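Local coordinates for hypothetical protein ylbA (Escherichia coli, PDB 1RC6) that catalyses the manganese-dependent hydrolysis of (S)-ureidoglycine to (S)-ureidoglycolate and ammonia in allantoin degradation, at residues Gln74-Glu79 / Ser115-Val120; Gly80-Leu85 / Tyr108-Pro113; Tyr132-Val137 / Gly176-Met181; Leu167-Pro172 / Asn180-Ser185. All blocks are in the same frame, centred on the assembly; numbering follows the deposited sequence.

Contact 1. Residues Gln74-Glu79 / Ser115-Val120; sequences QGFGGE and SLMTFV
Leu116 lies along the glycine-rich loop 74-79. Its CB comes to 4.2 Å from Gly75 CA, and CG sits over the same CA and the carbonyl carbon that follows. The two methyls then part. CD1 reaches on to the Gly77-Gly78 peptide, 3.7 Å from Gly77 C and close to Gly78 N as well, while CD2 stays beside Gly75, 4.4 Å from its CA. The leucine therefore rests on bare backbone rather than on other side chains, and a CB at Gly75 would probably crowd CD2. Gly75 and Gly78 both have large positive phi angles, which other residues could hardly adopt.

Nearer the start of the loop, Thr118 lays its CG2 methyl 3.4 Å from Gly75 N. A single hydrogen bond ties the backbones: Phe76 N-H points at Met117 O, lying in the carbonyl plane and nearly straight at 167°.

The loop joins strands 60-67 and 81-89 of the N-terminal cupin domain, and 115-120 leads into strand 118-121 of the same domain. Gly75 N is also bound by Asn72 OD1.

Phe76 carries CG anti to its own N (chi1 177°). This turns the ring off the 115-120 backbone and onto Thr83, Leu131 and Lys133. Close to the loop its CB touches Phe119 CE1 at 4.2 Å, and CD2 lies 4.4 Å from Met117 SD, which approaches the ring obliquely. Met117 and Phe119 continue inward to Leu85, where strand 81-89 receives them.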
loop_
_atom_site.group_PDB
_atom_site.type_symbol
_atom_site.label_atom_id
_atom_site.label_comp_id
_atom_site.label_asym_id
_atom_site.label_seq_id
_atom_site.Cartn_x
_atom_site.Cartn_y
_atom_site.Cartn_z
ATOM N N GLN A 74 19.672 4.237 -5.206
ATOM C CA GLN A 74 20.292 3.020 -5.679
ATOM C C GLN A 74 19.437 2.210 -6.632
ATOM O O GLN A 74 19.962 1.509 -7.481
ATOM C CB GLN A 74 20.672 2.159 -4.490
ATOM C CG GLN A 74 21.132 0.765 -4.843
ATOM C CD GLN A 74 21.542 -0.017 -3.607
ATOM O OE1 GLN A 74 22.376 0.444 -2.822
ATOM N NE2 GLN A 74 20.957 -1.200 -3.425
ATOM N N GLY A 75 18.122 2.303 -6.500
ATOM C CA GLY A 75 17.257 1.529 -7.365
ATOM C C GLY A 75 16.518 0.509 -6.518
ATOM O O GLY A 75 17.124 -0.425 -5.990
ATOM N N PHE A 76 15.204 0.684 -6.405
ATOM C CA PHE A 76 14.374 -0.183 -5.592
ATOM C C PHE A 76 14.027 -1.559 -6.149
ATOM O O PHE A 76 14.213 -2.574 -5.457
ATOM C CB PHE A 76 13.084 0.551 -5.212
ATOM C CG PHE A 76 12.121 -0.285 -4.415
ATOM C CD1 PHE A 76 12.545 -0.965 -3.277
ATOM C CD2 PHE A 76 10.785 -0.386 -4.798
ATOM C CE1 PHE A 76 11.650 -1.737 -2.527
ATOM C CE2 PHE A 76 9.881 -1.152 -4.059
ATOM C CZ PHE A 76 10.313 -1.829 -2.922
ATOM N N GLY A 77 13.525 -1.617 -7.373
ATOM C CA GLY A 77 13.143 -2.913 -7.930
ATOM C C GLY A 77 14.015 -4.166 -7.784
ATOM O O GLY A 77 14.539 -4.477 -6.718
ATOM N N GLY A 78 14.154 -4.901 -8.887
ATOM C CA GLY A 78 14.940 -6.127 -8.905
ATOM C C GLY A 78 14.449 -7.014 -10.039
ATOM O O GLY A 78 13.334 -6.823 -10.529
ATOM N N GLU A 79 15.258 -7.980 -10.465
ATOM C CA GLU A 79 14.860 -8.865 -11.560
ATOM C C GLU A 79 13.608 -9.679 -11.255
ATOM O O GLU A 79 13.502 -10.307 -10.202
ATOM C CB GLU A 79 16.010 -9.812 -11.935
ATOM C CG GLU A 79 17.112 -9.152 -12.756
ATOM C CD GLU A 79 16.585 -8.537 -14.047
ATOM O OE1 GLU A 79 16.029 -9.292 -14.875
ATOM O OE2 GLU A 79 16.724 -7.303 -14.232
ATOM N N SER A 115 12.495 -2.942 -14.206
ATOM C CA SER A 115 12.687 -1.504 -14.210
ATOM C C SER A 115 12.877 -0.909 -12.828
ATOM O O SER A 115 11.923 -0.451 -12.212
ATOM C CB SER A 115 11.520 -0.811 -14.904
ATOM O OG SER A 115 11.472 -1.161 -16.270
ATOM N N LEU A 116 14.116 -0.929 -12.343
ATOM C CA LEU A 116 14.451 -0.351 -11.057
ATOM C C LEU A 116 13.857 1.040 -10.923
ATOM O O LEU A 116 13.736 1.786 -11.902
ATOM C CB LEU A 116 15.954 -0.254 -10.912
ATOM C CG LEU A 116 16.634 -1.425 -10.203
ATOM C CD1 LEU A 116 15.971 -2.735 -10.592
ATOM C CD2 LEU A 116 18.122 -1.397 -10.528
ATOM N N MET A 117 13.491 1.390 -9.698
ATOM C CA MET A 117 12.888 2.683 -9.404
ATOM C C MET A 117 13.760 3.423 -8.392
ATOM O O MET A 117 14.367 2.802 -7.514
ATOM C CB MET A 117 11.497 2.457 -8.821
ATOM C CG MET A 117 10.919 3.627 -8.059
ATOM S SD MET A 117 9.509 3.163 -6.987
ATOM C CE MET A 117 8.345 2.433 -8.194
ATOM N N THR A 118 13.857 4.739 -8.539
ATOM C CA THR A 118 14.619 5.537 -7.588
ATOM C C THR A 118 13.708 6.675 -7.214
ATOM O O THR A 118 12.824 7.042 -7.984
ATOM C CB THR A 118 15.928 6.094 -8.170
ATOM O OG1 THR A 118 15.672 6.709 -9.437
ATOM C CG2 THR A 118 16.959 4.975 -8.323
ATOM N N PHE A 119 13.892 7.216 -6.020
ATOM C CA PHE A 119 13.035 8.303 -5.587
ATOM C C PHE A 119 13.688 9.055 -4.465
ATOM O O PHE A 119 14.473 8.502 -3.707
ATOM C CB PHE A 119 11.676 7.775 -5.128
ATOM C CG PHE A 119 11.773 6.644 -4.168
ATOM C CD1 PHE A 119 11.612 5.327 -4.602
ATOM C CD2 PHE A 119 12.094 6.879 -2.836
ATOM C CE1 PHE A 119 11.773 4.259 -3.717
ATOM C CE2 PHE A 119 12.260 5.821 -1.943
ATOM C CZ PHE A 119 12.100 4.506 -2.383
ATOM N N VAL A 120 13.360 10.330 -4.369
ATOM C CA VAL A 120 13.926 11.176 -3.358
ATOM C C VAL A 120 12.935 12.242 -3.001
ATOM O O VAL A 120 12.100 12.644 -3.811
ATOM C CB VAL A 120 15.216 11.864 -3.848
ATOM C CG1 VAL A 120 15.651 12.936 -2.856
ATOM C CG2 VAL A 120 16.309 10.849 -3.979
#

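Contact 2. Residues Gly80-Leu85 / Tyr108-Pro113; sequences GIETFL and YLYCPP
Thr83 and Cys111 form a hydrogen-bonded pair where strand 81-85 runs antiparallel to strand 108-111, the axes 4.7 Å apart. Thr83 N gives to Cys111 O and Cys111 N gives back to Thr83 O. Leu85 and Leu109 repeat the pattern, and Phe84 and Tyr110 are the non-hydrogen-bonded pair between them. Beyond the strand, Pro113 lays its CB against Gly80 CA at 3.9 Å.

The side chains of Thr83, Leu85, Leu109 and Cys111 share one face of this cupin sheet, and Thr83 OG1 lies 3.5 Å from Cys111 CB. On the other face Phe84 meets both tyrosines along its CD2-CE2 side: CE2 is 3.9 Å from Tyr108 CD2, and Tyr110 CB comes to the edge of the phenyl ring. Met181 touches Phe84 too.

Tyr110 runs along its own strand (chi1 167°) until OH gives a hydrogen bond to Glu82 OE1 of the neighbouring one, 2.6 Å away. The oxygen is met on its anti side, with ring and carboxylate planes 76° apart. Glu82 OE2 is modelled doubtfully close to Asp178 OD1. If the two acids do lie near each other, one is likely to protonate more easily, with Arg134 as a nearby positive charge.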
loop_
_atom_site.group_PDB
_atom_site.type_symbol
_atom_site.label_atom_id
_atom_site.label_comp_id
_atom_site.label_asym_id
_atom_site.label_seq_id
_atom_site.Cartn_x
_atom_site.Cartn_y
_atom_site.Cartn_z
ATOM N N GLY A 80 12.665 -9.673 -12.194
ATOM C CA GLY A 80 11.426 -10.410 -12.007
ATOM C C GLY A 80 10.565 -9.847 -10.886
ATOM O O GLY A 80 9.595 -10.472 -10.458
ATOM N N ILE A 81 10.904 -8.648 -10.426
ATOM C CA ILE A 81 10.188 -8.009 -9.341
ATOM C C ILE A 81 9.480 -6.751 -9.806
ATOM O O ILE A 81 10.114 -5.879 -10.397
ATOM C CB ILE A 81 11.172 -7.651 -8.214
ATOM C CG1 ILE A 81 11.641 -8.939 -7.533
ATOM C CG2 ILE A 81 10.533 -6.678 -7.235
ATOM C CD1 ILE A 81 12.680 -8.716 -6.485
ATOM N N GLU A 82 8.173 -6.662 -9.559
ATOM C CA GLU A 82 7.412 -5.468 -9.934
ATOM C C GLU A 82 7.214 -4.621 -8.666
ATOM O O GLU A 82 7.132 -5.165 -7.558
ATOM C CB GLU A 82 6.058 -5.853 -10.558
ATOM C CG GLU A 82 5.137 -6.655 -9.659
ATOM C CD GLU A 82 3.899 -7.178 -10.392
ATOM O OE1 GLU A 82 3.362 -6.470 -11.283
ATOM O OE2 GLU A 82 3.447 -8.295 -10.068
ATOM N N THR A 83 7.150 -3.301 -8.819
ATOM C CA THR A 83 6.998 -2.429 -7.662
ATOM C C THR A 83 5.942 -1.379 -7.847
ATOM O O THR A 83 5.510 -1.117 -8.961
ATOM C CB THR A 83 8.308 -1.708 -7.326
ATOM O OG1 THR A 83 8.661 -0.849 -8.410
ATOM C CG2 THR A 83 9.423 -2.711 -7.091
ATOM N N PHE A 84 5.537 -0.768 -6.742
ATOM C CA PHE A 84 4.514 0.271 -6.763
ATOM C C PHE A 84 4.760 1.262 -5.640
ATOM O O PHE A 84 4.990 0.872 -4.496
ATOM C CB PHE A 84 3.127 -0.368 -6.615
ATOM C CG PHE A 84 2.012 0.621 -6.442
ATOM C CD1 PHE A 84 1.710 1.133 -5.190
ATOM C CD2 PHE A 84 1.275 1.060 -7.544
ATOM C CE1 PHE A 84 0.693 2.071 -5.031
ATOM C CE2 PHE A 84 0.253 2.000 -7.396
ATOM C CZ PHE A 84 -0.038 2.506 -6.139
ATOM N N LEU A 85 4.702 2.545 -5.960
ATOM C CA LEU A 85 4.921 3.582 -4.968
ATOM C C LEU A 85 3.729 4.532 -4.920
ATOM O O LEU A 85 3.155 4.859 -5.948
ATOM C CB LEU A 85 6.199 4.366 -5.304
ATOM C CG LEU A 85 6.595 5.563 -4.423
ATOM C CD1 LEU A 85 8.038 5.960 -4.695
ATOM C CD2 LEU A 85 5.662 6.724 -4.675
ATOM N N TYR A 108 1.355 8.418 -7.892
ATOM C CA TYR A 108 1.757 7.030 -7.822
ATOM C C TYR A 108 2.621 6.629 -9.001
ATOM O O TYR A 108 2.607 7.282 -10.056
ATOM C CB TYR A 108 0.535 6.120 -7.766
ATOM C CG TYR A 108 -0.280 6.045 -9.047
ATOM C CD1 TYR A 108 -1.233 7.016 -9.357
ATOM C CD2 TYR A 108 -0.128 4.973 -9.926
ATOM C CE1 TYR A 108 -2.020 6.915 -10.509
ATOM C CE2 TYR A 108 -0.904 4.862 -11.070
ATOM C CZ TYR A 108 -1.852 5.834 -11.358
ATOM O OH TYR A 108 -2.638 5.693 -12.487
ATOM N N LEU A 109 3.372 5.545 -8.818
ATOM C CA LEU A 109 4.237 5.022 -9.858
ATOM C C LEU A 109 4.383 3.504 -9.788
ATOM O O LEU A 109 4.827 2.957 -8.775
ATOM C CB LEU A 109 5.631 5.644 -9.773
ATOM C CG LEU A 109 6.652 4.958 -10.691
ATOM C CD1 LEU A 109 6.239 5.123 -12.140
ATOM C CD2 LEU A 109 8.026 5.546 -10.466
ATOM N N TYR A 110 4.013 2.832 -10.875
ATOM C CA TYR A 110 4.146 1.386 -10.976
ATOM C C TYR A 110 5.282 1.064 -11.943
ATOM O O TYR A 110 5.427 1.706 -12.978
ATOM C CB TYR A 110 2.851 0.736 -11.491
ATOM C CG TYR A 110 3.060 -0.709 -11.909
ATOM C CD1 TYR A 110 3.581 -1.021 -13.157
ATOM C CD2 TYR A 110 2.853 -1.759 -11.008
ATOM C CE1 TYR A 110 3.909 -2.334 -13.500
ATOM C CE2 TYR A 110 3.173 -3.072 -11.341
ATOM C CZ TYR A 110 3.708 -3.351 -12.589
ATOM O OH TYR A 110 4.071 -4.634 -12.916
ATOM N N CYS A 111 6.084 0.069 -11.607
ATOM C CA CYS A 111 7.181 -0.346 -12.470
ATOM C C CYS A 111 7.113 -1.837 -12.772
ATOM O O CYS A 111 7.054 -2.662 -11.858
ATOM C CB CYS A 111 8.537 -0.055 -11.826
ATOM S SG CYS A 111 8.989 1.690 -11.732
ATOM N N PRO A 112 7.117 -2.204 -14.065
ATOM C CA PRO A 112 7.066 -3.623 -14.418
ATOM C C PRO A 112 8.361 -4.249 -13.942
ATOM O O PRO A 112 9.276 -3.550 -13.533
ATOM C CB PRO A 112 6.963 -3.597 -15.940
ATOM C CG PRO A 112 7.745 -2.358 -16.295
ATOM C CD PRO A 112 7.213 -1.369 -15.278
ATOM N N PRO A 113 8.452 -5.579 -13.991
ATOM C CA PRO A 113 9.644 -6.317 -13.563
ATOM C C PRO A 113 10.908 -5.805 -14.223
ATOM O O PRO A 113 10.913 -5.510 -15.412
ATOM C CB PRO A 113 9.345 -7.741 -13.995
ATOM C CG PRO A 113 7.868 -7.801 -13.935
ATOM C CD PRO A 113 7.436 -6.497 -14.528
#

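Contact 3. Residues Tyr132-Val137 / Gly176-Met181; sequences YKRRYV and GFDMNM
Hydrogen bonds hold the outer end of this contact. Tyr136 OH gives one to Gly176 O at 2.7 Å, tilted 22° from the carbonyl plane, and Val137 N gives another to Asp178 OD2, met on the anti side of the carboxylate. Asp178 thus lies beside Tyr136, its carboxylate crossing the ring at 48° with CG 3.4 Å from CD2. A chi1 of 176° swings the Tyr136 ring slantwise across Asp178 and brings its hydroxyl to Gly176. A phenylalanine in its place would probably leave Gly176 O without this donor and the loop 176-178 less firmly held to the chain leaving strand 127-135.

The charged pair is looser: Arg134 NE is 4.5 Å from Asp178 OD2, beyond a salt bridge. The guanidinium instead uses NH1 on Tyr132 OH, which lies in its plane 2.8 Å away, fixing ring and arginine against each other.

Sulfur contacts make up the inner end. Met181 SD sits over the Tyr132 ring face, 4.6 Å from the centroid; Met179 SD approaches it obliquely and sends its methyl to the ring edge. Both are Met-aromatic contacts, and they join strand 127-135 of the N-terminal cupin domain to strand 179-186 of the second cupin sheet in this two-cupin chain.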
loop_
_atom_site.group_PDB
_atom_site.type_symbol
_atom_site.label_atom_id
_atom_site.label_comp_id
_atom_site.label_asym_id
_atom_site.label_seq_id
_atom_site.Cartn_x
_atom_site.Cartn_y
_atom_site.Cartn_z
ATOM N N TYR A 132 5.594 -0.997 -2.229
ATOM C CA TYR A 132 5.113 -2.351 -2.403
ATOM C C TYR A 132 5.877 -3.071 -3.491
ATOM O O TYR A 132 6.229 -2.475 -4.509
ATOM C CB TYR A 132 3.631 -2.303 -2.761
ATOM C CG TYR A 132 2.995 -3.638 -3.075
ATOM C CD1 TYR A 132 3.174 -4.248 -4.310
ATOM C CD2 TYR A 132 2.173 -4.276 -2.143
ATOM C CE1 TYR A 132 2.537 -5.457 -4.614
ATOM C CE2 TYR A 132 1.541 -5.483 -2.438
ATOM C CZ TYR A 132 1.719 -6.063 -3.673
ATOM O OH TYR A 132 1.033 -7.219 -3.991
ATOM N N LYS A 133 6.141 -4.354 -3.281
ATOM C CA LYS A 133 6.842 -5.138 -4.282
ATOM C C LYS A 133 6.406 -6.588 -4.185
ATOM O O LYS A 133 6.040 -7.055 -3.118
ATOM C CB LYS A 133 8.353 -5.053 -4.084
ATOM C CG LYS A 133 8.863 -5.792 -2.846
ATOM C CD LYS A 133 10.385 -5.901 -2.831
ATOM C CE LYS A 133 10.866 -6.606 -1.585
ATOM N NZ LYS A 133 12.340 -6.795 -1.559
ATOM N N ARG A 134 6.434 -7.290 -5.311
ATOM C CA ARG A 134 6.077 -8.708 -5.359
ATOM C C ARG A 134 6.780 -9.323 -6.560
ATOM O O ARG A 134 7.286 -8.608 -7.423
ATOM C CB ARG A 134 4.562 -8.909 -5.502
ATOM C CG ARG A 134 4.014 -8.582 -6.860
ATOM C CD ARG A 134 2.519 -8.835 -6.958
ATOM N NE ARG A 134 2.170 -10.244 -6.778
ATOM C CZ ARG A 134 1.535 -10.718 -5.706
ATOM N NH1 ARG A 134 1.177 -9.895 -4.722
ATOM N NH2 ARG A 134 1.270 -12.013 -5.608
ATOM N N ARG A 135 6.824 -10.647 -6.606
ATOM C CA ARG A 135 7.457 -11.328 -7.715
ATOM C C ARG A 135 6.410 -11.489 -8.820
ATOM O O ARG A 135 5.410 -12.196 -8.663
ATOM C CB ARG A 135 8.011 -12.678 -7.253
ATOM C CG ARG A 135 8.796 -13.428 -8.314
ATOM C CD ARG A 135 9.984 -14.154 -7.696
ATOM N NE ARG A 135 9.605 -15.058 -6.607
ATOM C CZ ARG A 135 10.470 -15.725 -5.845
ATOM N NH1 ARG A 135 11.777 -15.596 -6.042
ATOM N NH2 ARG A 135 10.030 -16.521 -4.877
ATOM N N TYR A 136 6.639 -10.805 -9.931
ATOM C CA TYR A 136 5.722 -10.846 -11.058
ATOM C C TYR A 136 5.535 -12.217 -11.721
ATOM O O TYR A 136 6.483 -12.994 -11.863
ATOM C CB TYR A 136 6.167 -9.840 -12.109
ATOM C CG TYR A 136 5.333 -9.880 -13.358
ATOM C CD1 TYR A 136 5.773 -10.561 -14.492
ATOM C CD2 TYR A 136 4.087 -9.267 -13.398
ATOM C CE1 TYR A 136 4.986 -10.626 -15.639
ATOM C CE2 TYR A 136 3.285 -9.325 -14.537
ATOM C CZ TYR A 136 3.738 -10.005 -15.654
ATOM O OH TYR A 136 2.944 -10.054 -16.782
ATOM N N VAL A 137 4.303 -12.506 -12.131
ATOM C CA VAL A 137 4.018 -13.776 -12.783
ATOM C C VAL A 137 3.648 -13.586 -14.245
ATOM O O VAL A 137 2.550 -13.129 -14.584
ATOM C CB VAL A 137 2.894 -14.532 -12.083
ATOM C CG1 VAL A 137 2.549 -15.771 -12.883
ATOM C CG2 VAL A 137 3.333 -14.915 -10.691
ATOM N N GLY A 176 -1.882 -8.492 -18.659
ATOM C CA GLY A 176 -0.473 -8.144 -18.626
ATOM C C GLY A 176 -0.120 -7.906 -17.175
ATOM O O GLY A 176 1.003 -8.203 -16.721
ATOM N N PHE A 177 -1.103 -7.379 -16.444
ATOM C CA PHE A 177 -0.940 -7.100 -15.028
ATOM C C PHE A 177 -1.441 -8.265 -14.180
ATOM O O PHE A 177 -2.481 -8.852 -14.459
ATOM C CB PHE A 177 -1.679 -5.819 -14.658
ATOM C CG PHE A 177 -1.026 -4.570 -15.180
ATOM C CD1 PHE A 177 -0.246 -3.777 -14.348
ATOM C CD2 PHE A 177 -1.152 -4.212 -16.517
ATOM C CE1 PHE A 177 0.400 -2.648 -14.845
ATOM C CE2 PHE A 177 -0.517 -3.097 -17.018
ATOM C CZ PHE A 177 0.262 -2.311 -16.184
ATOM N N ASP A 178 -0.675 -8.595 -13.145
ATOM C CA ASP A 178 -1.016 -9.680 -12.249
ATOM C C ASP A 178 -1.355 -9.131 -10.859
ATOM O O ASP A 178 -1.342 -9.864 -9.875
ATOM C CB ASP A 178 0.156 -10.657 -12.166
ATOM C CG ASP A 178 1.363 -10.063 -11.469
ATOM O OD1 ASP A 178 1.348 -8.851 -11.163
ATOM O OD2 ASP A 178 2.334 -10.817 -11.232
ATOM N N MET A 179 -1.652 -7.838 -10.779
ATOM C CA MET A 179 -1.998 -7.225 -9.502
ATOM C C MET A 179 -2.673 -5.898 -9.747
ATOM O O MET A 179 -2.819 -5.472 -10.885
ATOM C CB MET A 179 -0.748 -6.974 -8.662
ATOM C CG MET A 179 0.242 -6.086 -9.364
ATOM S SD MET A 179 1.155 -5.002 -8.265
ATOM C CE MET A 179 2.549 -5.874 -8.098
ATOM N N ASN A 180 -3.092 -5.252 -8.669
ATOM C CA ASN A 180 -3.717 -3.951 -8.767
ATOM C C ASN A 180 -3.747 -3.307 -7.391
ATOM O O ASN A 180 -3.711 -4.001 -6.383
ATOM C CB ASN A 180 -5.125 -4.075 -9.332
ATOM C CG ASN A 180 -5.563 -2.825 -10.088
ATOM O OD1 ASN A 180 -6.451 -2.879 -10.939
ATOM N ND2 ASN A 180 -4.948 -1.695 -9.776
ATOM N N MET A 181 -3.765 -1.981 -7.358
ATOM C CA MET A 181 -3.817 -1.235 -6.109
ATOM C C MET A 181 -5.140 -0.475 -6.129
ATOM O O MET A 181 -5.556 0.027 -7.174
ATOM C CB MET A 181 -2.652 -0.235 -6.009
ATOM C CG MET A 181 -1.247 -0.832 -5.903
ATOM S SD MET A 181 -0.859 -1.681 -4.338
ATOM C CE MET A 181 -1.820 -0.736 -3.199
#

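Contact 4. Residues Leu167-Pro172 / Asn180-Ser185; sequences LLDFLP and NMHILS
Phe170 packs edge-on against strand 180-185. Its CZ touches Ile183 CD1, and CE2 lies 3.5 Å from Ile183 CG1, which is in the ring plane; Met181 O meets the same edge further back at CD2. CB of Phe170 rests 3.9 Å from Met181 CB. Ile183 offers this branch because its CG1 stands anti to the carbonyl carbon (chi1 -87°), and its CB meets Leu168 CB at 4.1 Å. On the other face of the sheet, Leu167 CD1 lies 4.0 Å from His182 CB and near Leu184 CG.

The backbones form a beta hairpin, strand 166-169 being an edge strand of the C-terminal cupin sheet. Phe170 N-H bonds to Met181 O at 3.0 Å, nearly along the C=O axis, whereas the two bonds between Leu168 and Ile183 are weak. Were Phe170 replaced by alanine, a gap beside Ile183 would probably open and Tyr108 is likely to lose its edge-to-face partner.

Further out, Leu154 also supports Phe170, and Tyr86 of strand 81-89 touches Ile183. On the other edge of strand 179-186, strand 247-254 pairs with it: Tyr251 packs near His182, Lys253 touches it and Tyr249 touches Leu184. Tyr249 and Lys253 probably bind substrate, as inferred by similarity.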
loop_
_atom_site.group_PDB
_atom_site.type_symbol
_atom_site.label_atom_id
_atom_site.label_comp_id
_atom_site.label_asym_id
_atom_site.label_seq_id
_atom_site.Cartn_x
_atom_site.Cartn_y
_atom_site.Cartn_z
ATOM N N LEU A 167 -14.604 3.830 -5.342
ATOM C CA LEU A 167 -13.542 2.866 -5.567
ATOM C C LEU A 167 -12.596 3.445 -6.603
ATOM O O LEU A 167 -13.037 4.103 -7.543
ATOM C CB LEU A 167 -14.091 1.549 -6.103
ATOM C CG LEU A 167 -12.957 0.596 -6.493
ATOM C CD1 LEU A 167 -12.114 0.304 -5.256
ATOM C CD2 LEU A 167 -13.502 -0.691 -7.082
ATOM N N LEU A 168 -11.298 3.231 -6.414
ATOM C CA LEU A 168 -10.319 3.684 -7.387
ATOM C C LEU A 168 -9.465 2.501 -7.827
ATOM O O LEU A 168 -9.064 1.673 -7.003
ATOM C CB LEU A 168 -9.414 4.765 -6.806
ATOM C CG LEU A 168 -10.090 5.994 -6.208
ATOM C CD1 LEU A 168 -9.059 7.114 -6.074
ATOM C CD2 LEU A 168 -11.246 6.447 -7.102
ATOM N N ASP A 169 -9.221 2.408 -9.131
ATOM C CA ASP A 169 -8.380 1.352 -9.672
ATOM C C ASP A 169 -7.135 2.048 -10.213
ATOM O O ASP A 169 -7.213 2.875 -11.121
ATOM C CB ASP A 169 -9.097 0.595 -10.784
ATOM C CG ASP A 169 -10.343 -0.107 -10.299
ATOM O OD1 ASP A 169 -10.545 -0.158 -9.064
ATOM O OD2 ASP A 169 -11.115 -0.613 -11.151
ATOM N N PHE A 170 -5.987 1.708 -9.638
ATOM C CA PHE A 170 -4.723 2.318 -10.011
ATOM C C PHE A 170 -4.049 1.778 -11.248
ATOM O O PHE A 170 -3.329 2.502 -11.918
ATOM C CB PHE A 170 -3.746 2.187 -8.853
ATOM C CG PHE A 170 -3.881 3.254 -7.829
ATOM C CD1 PHE A 170 -3.126 4.407 -7.913
ATOM C CD2 PHE A 170 -4.767 3.108 -6.770
ATOM C CE1 PHE A 170 -3.251 5.408 -6.952
ATOM C CE2 PHE A 170 -4.898 4.107 -5.804
ATOM C CZ PHE A 170 -4.138 5.259 -5.897
ATOM N N LEU A 171 -4.274 0.509 -11.548
ATOM C CA LEU A 171 -3.609 -0.124 -12.673
ATOM C C LEU A 171 -4.536 -0.679 -13.727
ATOM O O LEU A 171 -5.722 -0.842 -13.503
ATOM C CB LEU A 171 -2.706 -1.250 -12.142
ATOM C CG LEU A 171 -1.266 -0.946 -11.695
ATOM C CD1 LEU A 171 -1.135 0.464 -11.138
ATOM C CD2 LEU A 171 -0.834 -1.982 -10.678
ATOM N N PRO A 172 -3.998 -0.968 -14.917
ATOM C CA PRO A 172 -4.821 -1.520 -15.999
ATOM C C PRO A 172 -5.316 -2.911 -15.586
ATOM O O PRO A 172 -4.648 -3.598 -14.821
ATOM C CB PRO A 172 -3.840 -1.579 -17.179
ATOM C CG PRO A 172 -2.880 -0.480 -16.889
ATOM C CD PRO A 172 -2.651 -0.617 -15.405
ATOM N N ASN A 180 -3.092 -5.252 -8.669
ATOM C CA ASN A 180 -3.717 -3.951 -8.767
ATOM C C ASN A 180 -3.747 -3.307 -7.391
ATOM O O ASN A 180 -3.711 -4.001 -6.383
ATOM C CB ASN A 180 -5.125 -4.075 -9.332
ATOM C CG ASN A 180 -5.563 -2.825 -10.088
ATOM O OD1 ASN A 180 -6.451 -2.879 -10.939
ATOM N ND2 ASN A 180 -4.948 -1.695 -9.776
ATOM N N MET A 181 -3.765 -1.981 -7.358
ATOM C CA MET A 181 -3.817 -1.235 -6.109
ATOM C C MET A 181 -5.140 -0.475 -6.129
ATOM O O MET A 181 -5.556 0.027 -7.174
ATOM C CB MET A 181 -2.652 -0.235 -6.009
ATOM C CG MET A 181 -1.247 -0.832 -5.903
ATOM S SD MET A 181 -0.859 -1.681 -4.338
ATOM C CE MET A 181 -1.820 -0.736 -3.199
ATOM N N HIS A 182 -5.814 -0.401 -4.992
ATOM C CA HIS A 182 -7.082 0.312 -4.942
ATOM C C HIS A 182 -7.146 1.228 -3.732
ATOM O O HIS A 182 -6.433 1.031 -2.755
ATOM C CB HIS A 182 -8.265 -0.665 -4.855
ATOM C CG HIS A 182 -8.326 -1.657 -5.969
ATOM N ND1 HIS A 182 -7.622 -2.839 -5.948
ATOM C CD2 HIS A 182 -9.009 -1.646 -7.134
ATOM C CE1 HIS A 182 -7.873 -3.519 -7.055
ATOM N NE2 HIS A 182 -8.713 -2.814 -7.792
ATOM N N ILE A 183 -8.010 2.229 -3.812
ATOM C CA ILE A 183 -8.226 3.147 -2.711
ATOM C C ILE A 183 -9.734 3.194 -2.500
ATOM O O ILE A 183 -10.481 3.396 -3.453
ATOM C CB ILE A 183 -7.742 4.575 -3.029
ATOM C CG1 ILE A 183 -6.259 4.723 -2.688
ATOM C CG2 ILE A 183 -8.579 5.582 -2.244
ATOM C CD1 ILE A 183 -5.695 6.127 -2.947
ATOM N N LEU A 184 -10.178 2.979 -1.266
ATOM C CA LEU A 184 -11.601 3.033 -0.935
ATOM C C LEU A 184 -11.832 4.248 -0.044
ATOM O O LEU A 184 -11.063 4.488 0.891
ATOM C CB LEU A 184 -12.044 1.761 -0.207
ATOM C CG LEU A 184 -12.829 0.754 -1.055
ATOM C CD1 LEU A 184 -13.063 -0.529 -0.279
ATOM C CD2 LEU A 184 -14.153 1.374 -1.467
ATOM N N SER A 185 -12.874 5.021 -0.337
ATOM C CA SER A 185 -13.171 6.211 0.450
ATOM C C SER A 185 -14.612 6.168 0.944
ATOM O O SER A 185 -15.492 5.672 0.246
ATOM C CB SER A 185 -12.938 7.466 -0.400
ATOM O OG SER A 185 -12.720 8.619 0.405
#

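How the contacts relate
From the N terminus, contact 1 is the first to open, at 74-79, and it closes at 115-120; contact 2, 80-85 with 108-113, is nested inside that loop. Both lie in the N-terminal cupin domain and meet directly, Met117 and Phe76 lying on Thr83. Contacts 3 and 4 both come after these two and overlap each other. Contact 3 starts on 132-137, next to strand 81-89 in the same sheet, and crosses to strand 179-186. Contact 4 opens later, inside that loop, and ends slightly beyond it on the same strand, the two sharing Asn180 and Met181. Contact 3 spans the two cupin domains, and the packing of contact 2 on contact 4 joins them as well.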